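Local coordinates for protein poly-beta-1,6-N-acetyl-D-glucosamine N-deacetylase (Aggregatibacter actinomycetemcomitans, PDB 4U10) that probably removes acetyl groups from poly-beta-1,6-N-acetyl-D-glucosamine by hydrolysis, this chain being the metal-binding polysaccharide deacetylase domain of a longer protein, at residues Q129-E134 and R197-K202; S102-P107 and V125-V130. One frame throughout, in Å; residues are numbered along the deposited sequence.

Contact 1. Residues Q129-E134 and R197-K202; sequences QVREME and RQIGKK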
ATOM      1  N   GLN A 129      -6.072  11.354  11.826  1.00 19.50           N
ATOM      2  CA  GLN A 129      -4.635  11.118  11.617  1.00 18.25           C
ATOM      3  C   GLN A 129      -4.215  11.123  10.167  1.00 18.08           C
ATOM      4  O   GLN A 129      -3.143  11.620   9.818  1.00 19.78           O
ATOM      5  CB  GLN A 129      -4.302   9.815  12.296  1.00 18.70           C
ATOM      6  CG  GLN A 129      -4.267   9.904  13.774  1.00 18.86           C
ATOM      7  CD  GLN A 129      -4.219   8.549  14.467  1.00 21.99           C
ATOM      8  OE1 GLN A 129      -4.527   7.537  13.896  1.00 23.97           O
ATOM      9  NE2 GLN A 129      -3.775   8.542  15.701  1.00 24.58           N
ATOM     10  N   VAL A 130      -5.071  10.595   9.288  1.00 18.15           N
ATOM     11  CA  VAL A 130      -4.790  10.546   7.864  1.00 16.49           C
ATOM     12  C   VAL A 130      -4.831  11.940   7.260  1.00 16.71           C
ATOM     13  O   VAL A 130      -3.937  12.287   6.412  1.00 14.96           O
ATOM     14  CB  VAL A 130      -5.810   9.683   7.123  1.00 17.95           C
ATOM     15  CG1 VAL A 130      -5.551   9.687   5.616  1.00 19.06           C
ATOM     16  CG2 VAL A 130      -5.840   8.270   7.686  1.00 18.92           C
ATOM     17  N   ARG A 131      -5.873  12.719   7.637  1.00 15.19           N
ATOM     18  CA  ARG A 131      -5.938  14.151   7.226  1.00 16.63           C
ATOM     19  C   ARG A 131      -4.699  14.969   7.608  1.00 16.70           C
ATOM     20  O   ARG A 131      -4.178  15.691   6.780  1.00 17.68           O
ATOM     21  CB  ARG A 131      -7.215  14.844   7.762  1.00 15.31           C
ATOM     22  CG  ARG A 131      -8.442  14.674   6.863  1.00 13.78           C
ATOM     23  CD  ARG A 131      -9.596  15.537   7.398  1.00 14.49           C
ATOM     24  NE  ARG A 131     -10.032  15.055   8.709  1.00 14.68           N
ATOM     25  CZ  ARG A 131     -10.897  14.079   8.883  1.00 16.15           C
ATOM     26  NH1 ARG A 131     -11.437  13.471   7.808  1.00 18.01           N
ATOM     27  NH2 ARG A 131     -11.235  13.664  10.113  1.00 16.94           N
ATOM     28  N   GLU A 132      -4.230  14.843   8.838  1.00 17.48           N
ATOM     29  CA  GLU A 132      -3.014  15.540   9.273  1.00 18.35           C
ATOM     30  C   GLU A 132      -1.787  15.167   8.407  1.00 17.86           C
ATOM     31  O   GLU A 132      -1.002  16.036   7.977  1.00 17.04           O
ATOM     32  CB  GLU A 132      -2.741  15.251  10.756  1.00 18.35           C
ATOM     33  CG  GLU A 132      -1.592  16.043  11.329  1.00 18.16           C
ATOM     34  CD  GLU A 132      -1.192  15.613  12.735  1.00 21.76           C
ATOM     35  OE1 GLU A 132      -2.043  15.132  13.531  1.00 19.58           O
ATOM     36  OE2 GLU A 132       0.008  15.770  13.084  1.00 24.45           O
HETATM   37  N   MSE A 133      -1.631  13.887   8.144  1.00 15.36           N
HETATM   38  CA  MSE A 133      -0.507  13.397   7.338  1.00 14.52           C
HETATM   39  C   MSE A 133      -0.578  13.894   5.941  1.00 15.70           C
HETATM   40  O   MSE A 133       0.427  14.254   5.379  1.00 14.92           O
HETATM   41  CB  MSE A 133      -0.442  11.839   7.312  1.00 14.71           C
HETATM   42  CG  MSE A 133       0.118  11.392   8.644  1.00 14.64           C
HETATM   43 SE   MSE A 133       0.424   9.485   8.885  1.00 17.18          SE
HETATM   44  CE  MSE A 133      -1.412   8.833   8.756  1.00 14.01           C
ATOM     45  N   GLU A 134      -1.755  13.884   5.339  1.00 18.92           N
ATOM     46  CA  GLU A 134      -1.935  14.361   3.941  1.00 19.06           C
ATOM     47  C   GLU A 134      -1.713  15.872   3.837  1.00 18.79           C
ATOM     48  O   GLU A 134      -1.064  16.331   2.909  1.00 17.41           O
ATOM     49  CB  GLU A 134      -3.318  13.964   3.413  1.00 20.43           C
ATOM     50  CG  GLU A 134      -3.494  14.192   1.915  1.00 21.31           C
ATOM     51  CD  GLU A 134      -3.767  15.663   1.546  1.00 25.70           C
ATOM     52  OE1 GLU A 134      -4.343  16.430   2.380  1.00 26.41           O
ATOM     53  OE2 GLU A 134      -3.356  16.039   0.426  1.00 26.70           O
ATOM     54  N   ARG A 197     -14.136  11.523   0.629  1.00 19.74           N
ATOM     55  CA  ARG A 197     -14.887  12.305   1.527  1.00 19.93           C
ATOM     56  C   ARG A 197     -14.123  12.671   2.785  1.00 21.42           C
ATOM     57  O   ARG A 197     -14.454  13.712   3.356  1.00 21.72           O
ATOM     58  CB  ARG A 197     -16.194  11.639   1.900  1.00 20.74           C
ATOM     59  CG  ARG A 197     -16.129  10.556   2.984  1.00 21.99           C
ATOM     60  CD  ARG A 197     -17.378   9.685   2.936  1.00 25.26           C
ATOM     61  NE  ARG A 197     -18.577  10.462   3.330  1.00 27.97           N
ATOM     62  CZ  ARG A 197     -19.864  10.065   3.346  1.00 29.26           C
ATOM     63  NH1 ARG A 197     -20.245   8.838   2.991  1.00 30.73           N
ATOM     64  NH2 ARG A 197     -20.811  10.940   3.748  1.00 32.39           N
ATOM     65  N   GLN A 198     -13.159  11.854   3.250  1.00 17.20           N
ATOM     66  CA  GLN A 198     -12.401  12.219   4.451  1.00 16.50           C
ATOM     67  C   GLN A 198     -11.266  13.156   4.101  1.00 18.08           C
ATOM     68  O   GLN A 198     -10.895  13.951   4.900  1.00 20.50           O
ATOM     69  CB  GLN A 198     -11.847  10.949   5.115  1.00 18.17           C
ATOM     70  CG  GLN A 198     -12.888   9.974   5.521  1.00 16.54           C
ATOM     71  CD  GLN A 198     -13.644  10.389   6.764  1.00 18.61           C
ATOM     72  OE1 GLN A 198     -13.228  11.251   7.547  1.00 18.93           O
ATOM     73  NE2 GLN A 198     -14.750   9.709   6.983  1.00 17.82           N
ATOM     74  N   ILE A 199     -10.715  13.047   2.896  1.00 19.45           N
ATOM     75  CA  ILE A 199      -9.382  13.537   2.546  1.00 22.62           C
ATOM     76  C   ILE A 199      -9.464  14.717   1.566  1.00 23.15           C
ATOM     77  O   ILE A 199      -8.566  15.572   1.582  1.00 22.45           O
ATOM     78  CB  ILE A 199      -8.511  12.363   1.947  1.00 22.91           C
ATOM     79  CG1 ILE A 199      -8.203  11.309   3.022  1.00 24.05           C
ATOM     80  CG2 ILE A 199      -7.176  12.762   1.350  1.00 27.11           C
ATOM     81  CD1 ILE A 199      -7.759  11.920   4.312  1.00 23.51           C
ATOM     82  N   GLY A 200     -10.486  14.730   0.715  1.00 25.28           N
ATOM     83  CA  GLY A 200     -10.694  15.789  -0.278  1.00 26.01           C
ATOM     84  C   GLY A 200     -10.077  15.512  -1.653  1.00 34.08           C
ATOM     85  O   GLY A 200     -10.183  16.336  -2.567  1.00 34.05           O
ATOM     86  N   LYS A 201      -9.380  14.389  -1.774  1.00 31.95           N
ATOM     87  CA  LYS A 201      -8.687  13.953  -2.995  1.00 31.76           C
ATOM     88  C   LYS A 201      -9.120  12.482  -3.249  1.00 31.08           C
ATOM     89  O   LYS A 201      -8.973  11.654  -2.338  1.00 27.80           O
ATOM     90  CB  LYS A 201      -7.173  13.942  -2.779  1.00 33.18           C
ATOM     91  CG  LYS A 201      -6.443  15.223  -3.110  1.00 36.00           C
ATOM     92  CD  LYS A 201      -6.160  16.040  -1.884  1.00 37.67           C
ATOM     93  CE  LYS A 201      -4.957  16.943  -2.091  1.00 41.16           C
ATOM     94  NZ  LYS A 201      -4.798  17.799  -0.892  1.00 44.37           N
ATOM     95  N   LYS A 202      -9.697  12.176  -4.410  1.00 28.81           N
ATOM     96  CA  LYS A 202      -9.906  10.756  -4.831  1.00 30.37           C
ATOM     97  C   LYS A 202      -8.559  10.091  -4.919  1.00 24.84           C
ATOM     98  O   LYS A 202      -7.621  10.666  -5.491  1.00 24.40           O
ATOM     99  CB  LYS A 202     -10.511  10.639  -6.240  1.00 32.09           C
ATOM    100  CG  LYS A 202     -12.001  10.819  -6.382  1.00 39.98           C
ATOM    101  CD  LYS A 202     -12.355  10.788  -7.883  1.00 41.16           C
ATOM    102  CE  LYS A 202     -13.768  10.287  -8.116  1.00 46.35           C
ATOM    103  NZ  LYS A 202     -14.007   8.930  -7.510  1.00 52.69           N
TER
HETATM  104  O   HOH W   1     -13.647  11.701  10.058  1.00 21.74           O
HETATM  105  O   HOH W   2      -6.475  15.902   3.563  1.00 25.29           O

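Contact 2. Residues S102-P107 and V125-V130; sequences SWLDTP and VTWDQV. Unlike the reference sequence in segment 125-130: Asp128 (reference Glu).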
ATOM      1  N   SER A 102     -12.365   0.193   4.671  1.00 15.80           N
ATOM      2  CA  SER A 102     -13.424  -0.305   5.607  1.00 15.52           C
ATOM      3  C   SER A 102     -12.872  -0.489   7.060  1.00 16.37           C
ATOM      4  O   SER A 102     -13.624  -0.484   8.060  1.00 17.97           O
ATOM      5  CB  SER A 102     -14.040  -1.607   5.102  1.00 14.41           C
ATOM      6  OG  SER A 102     -13.212  -2.708   5.283  1.00 14.32           O
ATOM      7  N   TRP A 103     -11.566  -0.727   7.188  1.00 17.38           N
ATOM      8  CA  TRP A 103     -10.936  -0.815   8.503  1.00 17.77           C
ATOM      9  C   TRP A 103     -11.013   0.577   9.162  1.00 18.14           C
ATOM     10  O   TRP A 103     -11.527   0.728  10.273  1.00 19.58           O
ATOM     11  CB  TRP A 103      -9.490  -1.362   8.411  1.00 18.78           C
ATOM     12  CG  TRP A 103      -9.412  -2.724   7.943  1.00 17.62           C
ATOM     13  CD1 TRP A 103     -10.493  -3.610   7.756  1.00 19.27           C
ATOM     14  CD2 TRP A 103      -8.234  -3.455   7.601  1.00 17.34           C
ATOM     15  NE1 TRP A 103     -10.013  -4.811   7.312  1.00 18.00           N
ATOM     16  CE2 TRP A 103      -8.640  -4.740   7.204  1.00 17.22           C
ATOM     17  CE3 TRP A 103      -6.859  -3.130   7.557  1.00 16.64           C
ATOM     18  CZ2 TRP A 103      -7.737  -5.707   6.810  1.00 16.69           C
ATOM     19  CZ3 TRP A 103      -5.959  -4.097   7.151  1.00 16.79           C
ATOM     20  CH2 TRP A 103      -6.389  -5.362   6.808  1.00 17.65           C
ATOM     21  N   LEU A 104     -10.604   1.606   8.443  1.00 16.70           N
ATOM     22  CA  LEU A 104     -10.693   2.964   8.956  1.00 17.16           C
ATOM     23  C   LEU A 104     -12.137   3.395   9.238  1.00 17.82           C
ATOM     24  O   LEU A 104     -12.397   4.157  10.157  1.00 15.32           O
ATOM     25  CB  LEU A 104     -10.032   3.944   8.022  1.00 16.77           C
ATOM     26  CG  LEU A 104      -8.486   3.982   8.201  1.00 17.38           C
ATOM     27  CD1 LEU A 104      -7.812   2.617   8.249  1.00 18.13           C
ATOM     28  CD2 LEU A 104      -7.882   4.823   7.118  1.00 17.40           C
ATOM     29  N   ASP A 105     -13.065   2.930   8.405  1.00 17.16           N
ATOM     30  CA  ASP A 105     -14.487   3.263   8.545  1.00 18.43           C
ATOM     31  C   ASP A 105     -15.223   2.516   9.668  1.00 18.20           C
ATOM     32  O   ASP A 105     -16.384   2.788   9.931  1.00 17.73           O
ATOM     33  CB  ASP A 105     -15.221   2.989   7.228  1.00 18.91           C
ATOM     34  CG  ASP A 105     -15.090   4.098   6.218  1.00 19.40           C
ATOM     35  OD1 ASP A 105     -14.624   5.184   6.538  1.00 18.56           O
ATOM     36  OD2 ASP A 105     -15.448   3.857   5.040  1.00 21.00           O
ATOM     37  N   THR A 106     -14.571   1.542  10.283  1.00 18.75           N
ATOM     38  CA  THR A 106     -15.110   0.835  11.413  1.00 19.48           C
ATOM     39  C   THR A 106     -15.225   1.823  12.595  1.00 21.01           C
ATOM     40  O   THR A 106     -14.286   2.506  12.935  1.00 20.92           O
ATOM     41  CB  THR A 106     -14.224  -0.409  11.747  1.00 21.89           C
ATOM     42  OG1 THR A 106     -14.117  -1.256  10.587  1.00 22.16           O
ATOM     43  CG2 THR A 106     -14.799  -1.221  12.894  1.00 22.29           C
ATOM     44  N   PRO A 107     -16.411   1.952  13.166  1.00 23.18           N
ATOM     45  CA  PRO A 107     -16.597   2.796  14.328  1.00 25.44           C
ATOM     46  C   PRO A 107     -15.667   2.413  15.482  1.00 26.40           C
ATOM     47  O   PRO A 107     -15.340   1.251  15.637  1.00 24.64           O
ATOM     48  CB  PRO A 107     -18.076   2.516  14.718  1.00 26.66           C
ATOM     49  CG  PRO A 107     -18.722   2.033  13.448  1.00 24.08           C
ATOM     50  CD  PRO A 107     -17.647   1.222  12.782  1.00 23.00           C
ATOM     51  N   VAL A 125      -5.065   3.384  12.019  1.00 18.26           N
ATOM     52  CA  VAL A 125      -5.230   4.838  12.096  1.00 19.12           C
ATOM     53  C   VAL A 125      -6.713   5.279  12.150  1.00 19.72           C
ATOM     54  O   VAL A 125      -7.582   4.536  11.757  1.00 19.75           O
ATOM     55  CB  VAL A 125      -4.519   5.612  10.942  1.00 18.71           C
ATOM     56  CG1 VAL A 125      -2.991   5.500  11.011  1.00 19.46           C
ATOM     57  CG2 VAL A 125      -5.033   5.213   9.576  1.00 18.25           C
ATOM     58  N   THR A 126      -6.947   6.493  12.620  1.00 18.30           N
ATOM     59  CA  THR A 126      -8.230   7.205  12.468  1.00 20.64           C
ATOM     60  C   THR A 126      -8.114   8.149  11.261  1.00 19.80           C
ATOM     61  O   THR A 126      -7.034   8.519  10.863  1.00 18.47           O
ATOM     62  CB  THR A 126      -8.563   8.018  13.744  1.00 23.48           C
ATOM     63  OG1 THR A 126      -7.642   9.098  13.923  1.00 26.41           O
ATOM     64  CG2 THR A 126      -8.517   7.181  15.002  1.00 25.72           C
ATOM     65  N   TRP A 127      -9.222   8.568  10.707  1.00 19.26           N
ATOM     66  CA  TRP A 127      -9.203   9.501   9.590  1.00 19.47           C
ATOM     67  C   TRP A 127      -8.616  10.891   9.881  1.00 20.50           C
ATOM     68  O   TRP A 127      -8.070  11.525   8.969  1.00 20.00           O
ATOM     69  CB  TRP A 127     -10.606   9.661   9.033  1.00 18.46           C
ATOM     70  CG  TRP A 127     -11.128   8.486   8.229  1.00 16.99           C
ATOM     71  CD1 TRP A 127     -12.192   7.692   8.540  1.00 16.38           C
ATOM     72  CD2 TRP A 127     -10.624   8.011   6.993  1.00 16.69           C
ATOM     73  NE1 TRP A 127     -12.408   6.792   7.564  1.00 16.95           N
ATOM     74  CE2 TRP A 127     -11.442   6.923   6.606  1.00 16.79           C
ATOM     75  CE3 TRP A 127      -9.522   8.357   6.193  1.00 16.78           C
ATOM     76  CZ2 TRP A 127     -11.230   6.197   5.423  1.00 15.50           C
ATOM     77  CZ3 TRP A 127      -9.299   7.648   5.008  1.00 17.42           C
ATOM     78  CH2 TRP A 127     -10.164   6.572   4.626  1.00 16.88           C
ATOM     79  N   ASP A 128      -8.765  11.359  11.138  1.00 20.00           N
ATOM     80  CA  ASP A 128      -8.136  12.596  11.619  1.00 20.23           C
ATOM     81  C   ASP A 128      -6.646  12.471  11.412  1.00 17.76           C
ATOM     82  O   ASP A 128      -6.042  13.340  10.865  1.00 16.44           O
ATOM     83  CB  ASP A 128      -8.379  12.868  13.129  1.00 23.12           C
ATOM     84  CG  ASP A 128      -9.895  12.991  13.496  1.00 33.91           C
ATOM     85  OD1 ASP A 128     -10.699  13.663  12.760  1.00 35.90           O
ATOM     86  OD2 ASP A 128     -10.300  12.391  14.536  1.00 39.98           O
ATOM     87  N   GLN A 129      -6.072  11.354  11.826  1.00 19.50           N
ATOM     88  CA  GLN A 129      -4.635  11.118  11.617  1.00 18.25           C
ATOM     89  C   GLN A 129      -4.215  11.123  10.167  1.00 18.08           C
ATOM     90  O   GLN A 129      -3.143  11.620   9.818  1.00 19.78           O
ATOM     91  CB  GLN A 129      -4.302   9.815  12.296  1.00 18.70           C
ATOM     92  CG  GLN A 129      -4.267   9.904  13.774  1.00 18.86           C
ATOM     93  CD  GLN A 129      -4.219   8.549  14.467  1.00 21.99           C
ATOM     94  OE1 GLN A 129      -4.527   7.537  13.896  1.00 23.97           O
ATOM     95  NE2 GLN A 129      -3.775   8.542  15.701  1.00 24.58           N
ATOM     96  N   VAL A 130      -5.071  10.595   9.288  1.00 18.15           N
ATOM     97  CA  VAL A 130      -4.790  10.546   7.864  1.00 16.49           C
ATOM     98  C   VAL A 130      -4.831  11.940   7.260  1.00 16.71           C
ATOM     99  O   VAL A 130      -3.937  12.287   6.412  1.00 14.96           O
ATOM    100  CB  VAL A 130      -5.810   9.683   7.123  1.00 17.95           C
ATOM    101  CG1 VAL A 130      -5.551   9.687   5.616  1.00 19.06           C
ATOM    102  CG2 VAL A 130      -5.840   8.270   7.686  1.00 18.92           C
TER

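Contact 1. Residues Q129-E134 and R197-K202
Arg131 grips the last turn of helix 177-199 through one nitrogen: NH1 donates to the side-chain OE1 of Gln198 at 2.9 Å and to the backbone O of Gln198 at 3.0 Å. Both bonds are nearly straight, and both acceptors lie almost in the guanidinium plane. OE1 is met on a lone pair, whereas the backbone oxygen is approached 19° out of its carbonyl plane. The amide of Gln198 is turned 34° against the guanidinium, and a water bridges its OE1 to Arg131 NH2, which also forms a salt bridge with Asp128. Engaging both NH1 and NH2 should restrict the rotation of the group. At the other end of the contact, Lys201 NZ forms a salt bridge with Glu134 OE2 at 2.6 Å, on the syn side of the carboxylate but well out of its plane. A second water joins Glu134 OE1 to the backbone O of Ile199, thus satisfying a carbonyl in the final helical turn.

Between the two polar ends sits Ile199. Its CD1 presses on Val130 CG1 at 3.4 Å, tighter than usual for two carbons, and lies against Arg131 CG at 3.8 Å; its CG2 touches Glu134 CG. The CG1 branch of Val130 reaches Ile199 because it stands anti to the backbone N (chi1 177°). Gly200, the first residue past the helix, has positive phi and leads into the loop carrying Lys201. The side of helix 127-135 packs here against the C-terminal end of helix 177-199, over Ile141 of strand 139-141, at the surface of the polysaccharide deacetylase domain.

Contact 2. Residues S102-P107 and V125-V130
A capping box opens helix 127-135, and the short helix 101-104 packs against this start through Leu104 and Asp105. Thr126 N donates to Gln129 OE1 at 2.9 Å, from above the amide plane, while the return bond from Gln129 N to Thr126 OG1 is weak. Leu104 carries the largest share of the contact and lies over one face of the Trp127 indole: CD2 stands 3.7 Å from the centroid of the six-membered ring, 10° off the normal, a CH-pi contact, and CB sits nearer the rim, 3.6 Å from Trp127 CE2. With CG turned anti to its carbonyl carbon (chi1 -81°), Leu104 also sets CD2 at 3.8 Å from Val125 CG2 and at 4.0 Å from Val130 CG2.

Trp127 NE1 donates to Asp105 OD1 at 2.9 Å; the oxygen is approached nearly in line with its C-O bond and lies 16° out of the indole plane. OD2 is hydrogen-bonded to Ser194 OG, so Asp105 links Trp127 with helix 177-199. Arg121 joins the backbone oxygens of Leu104 and Val125. Helix 101-104 is buried against the capped N-terminus of helix 127-135, and its Trp103 ring meets that of zinc ligand His149, tying it to the metal site.

Contacts 1 and 2 are successive stages along helix 127-135, sharing Gln129 and Val130, with centres about 10 Å apart. Val130 turns one methyl to each: CG1 to contact 1 and CG2 to contact 2. The two also touch directly, Gln198 CG lying 3.3 Å from Trp127 CD2, so helix 177-199 flanks the indole that Leu104 covers. Contact 1 lies at the surface, contact 2 is buried. The zinc site of Asp75, His144 and His149 is nearer contact 2: the Leu104 side chain is about 8 Å from that of Asp75 and about 11 Å from a bound zinc ion, whereas Val130 is about 12 Å from Asp75, side chain to side chain.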